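Local coordinates for protein tonb-dependent siderophore receptor (PDB 5FP1) that probably takes up iron across the outer membrane by binding ferric siderophores, possibly including ferric enterobactin, as a TonB-dependent receptor, at residues 56-61 with 159-164. Sequence-based numbering, arbitrary orientation.
Sequences KVTTLA and DNYQRI
Arg163 and Tyr161 reach inward from the barrel wall to Lys56 and Thr58 of the plug, a plug-to-barrel contact of the TonB-dependent receptor fold. A chi1 of -175° carries Arg163 CG away from the backbone N and sends the chain toward segment 56-61, extended as far as NE, where chi4 of 85° turns the guanidinium. Its CB and CG make no close contact with the plug segment; CD is the first atom to meet it, 3.9 Å from Thr58 CG2. NE of Arg163 gives its N-H to a water, which also accepts from Lys56 NZ, and this shared acceptor lies between two like-charged groups, with Lys56 NZ 4.8 Å from Arg163 NE. At the tip, Thr58 lies over one guanidinium face, its CG2 3.5 Å above the plane and toward the rim, while Thr58 CB is 3.5 Å from Arg163 NH1. NH1 also forms a salt bridge with Glu110 of the plug, which probably offsets part of the positive charge gathered here. Beside the arginine, Tyr161 OH meets Lys56 CE at 3.3 Å, the carbon lying at the ring edge near its plane, and the ring packs edge-to-face with His185. A second water joins Lys56 NZ to Arg163 O. A third donates to Lys56 O and is also hydrogen-bonded to Tyr161 OH, 2.7 Å away.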
# COMPACT_ATOMS: atom_id res chain seq x y z
N LYS A 56 2.86 10.79 13.94
CA LYS A 56 3.44 9.57 14.52
C LYS A 56 2.78 8.32 13.94
O LYS A 56 2.50 7.37 14.68
CB LYS A 56 3.36 9.56 16.06
CG LYS A 56 4.47 8.73 16.72
CD LYS A 56 4.31 8.63 18.24
CE LYS A 56 5.25 7.58 18.85
NZ LYS A 56 6.68 7.92 18.64
N VAL A 57 2.54 8.32 12.63
CA VAL A 57 2.05 7.10 11.97
C VAL A 57 3.12 6.03 12.03
O VAL A 57 4.30 6.28 11.76
CB VAL A 57 1.56 7.31 10.54
CG1 VAL A 57 0.24 8.07 10.55
CG2 VAL A 57 2.60 8.02 9.70
N THR A 58 2.71 4.82 12.40
CA THR A 58 3.67 3.75 12.59
C THR A 58 3.63 2.68 11.49
O THR A 58 4.55 1.88 11.38
CB THR A 58 3.47 3.07 13.94
OG1 THR A 58 2.24 2.36 13.93
CG2 THR A 58 3.49 4.12 15.10
N THR A 59 2.57 2.68 10.70
CA THR A 59 2.45 1.73 9.59
C THR A 59 2.12 2.49 8.30
O THR A 59 1.52 3.57 8.33
CB THR A 59 1.32 0.72 9.86
OG1 THR A 59 0.06 1.40 9.87
CG2 THR A 59 1.51 -0.02 11.19
N LEU A 60 2.50 1.91 7.18
CA LEU A 60 2.10 2.46 5.89
C LEU A 60 0.59 2.63 5.79
O LEU A 60 0.11 3.65 5.30
CB LEU A 60 2.59 1.55 4.75
CG LEU A 60 2.11 1.97 3.35
CD1 LEU A 60 2.72 3.32 2.99
CD2 LEU A 60 2.46 0.94 2.29
N ALA A 61 -0.16 1.63 6.25
CA ALA A 61 -1.61 1.67 6.14
C ALA A 61 -2.14 2.95 6.83
O ALA A 61 -2.96 3.68 6.26
CB ALA A 61 -2.21 0.44 6.78
N ASP A 159 -4.52 1.83 25.56
CA ASP A 159 -4.68 0.45 25.06
C ASP A 159 -3.35 -0.24 24.83
O ASP A 159 -3.13 -0.91 23.82
CB ASP A 159 -5.58 0.43 23.82
CG ASP A 159 -7.05 0.65 24.17
OD1 ASP A 159 -7.50 0.06 25.17
OD2 ASP A 159 -7.76 1.42 23.48
N ASN A 160 -2.47 -0.07 25.82
CA ASN A 160 -1.21 -0.80 25.94
C ASN A 160 -0.28 -0.61 24.74
O ASN A 160 0.39 -1.52 24.31
CB ASN A 160 -1.47 -2.28 26.19
CG ASN A 160 -2.04 -2.53 27.58
OD1 ASN A 160 -1.56 -1.96 28.56
ND2 ASN A 160 -3.09 -3.33 27.67
N TYR A 161 -0.23 0.62 24.26
CA TYR A 161 0.77 1.04 23.27
C TYR A 161 2.10 1.33 23.94
O TYR A 161 2.16 2.10 24.91
CB TYR A 161 0.22 2.28 22.60
CG TYR A 161 1.04 2.95 21.53
CD1 TYR A 161 2.22 3.63 21.84
CD2 TYR A 161 0.60 2.97 20.21
CE1 TYR A 161 2.93 4.29 20.86
CE2 TYR A 161 1.31 3.63 19.22
CZ TYR A 161 2.47 4.30 19.56
OH TYR A 161 3.19 4.97 18.60
N GLN A 162 3.16 0.70 23.45
CA GLN A 162 4.53 1.07 23.83
C GLN A 162 5.41 0.97 22.62
O GLN A 162 5.37 -0.03 21.92
CB GLN A 162 5.08 0.13 24.91
CG GLN A 162 4.22 0.07 26.17
CD GLN A 162 4.55 -1.14 27.03
OE1 GLN A 162 5.70 -1.53 27.14
NE2 GLN A 162 3.53 -1.75 27.62
N ARG A 163 6.23 1.99 22.38
CA ARG A 163 7.08 2.01 21.20
C ARG A 163 8.40 2.69 21.51
O ARG A 163 8.41 3.78 22.09
CB ARG A 163 6.37 2.77 20.07
CG ARG A 163 7.11 2.75 18.74
CD ARG A 163 6.36 3.57 17.72
NE ARG A 163 7.02 3.64 16.42
CZ ARG A 163 6.90 2.73 15.45
NH1 ARG A 163 6.20 1.63 15.63
NH2 ARG A 163 7.52 2.92 14.29
N ILE A 164 9.49 2.06 21.14
CA ILE A 164 10.81 2.68 21.27
C ILE A 164 11.48 2.59 19.93
O ILE A 164 11.49 1.52 19.30
CB ILE A 164 11.67 1.93 22.32
CG1 ILE A 164 11.05 2.07 23.71
CG2 ILE A 164 13.09 2.47 22.34
CD1 ILE A 164 11.56 1.08 24.72
O HOH W 1 1.56 6.33 16.93
O HOH W 2 8.23 5.90 20.02
O HOH W 3 7.39 6.40 15.98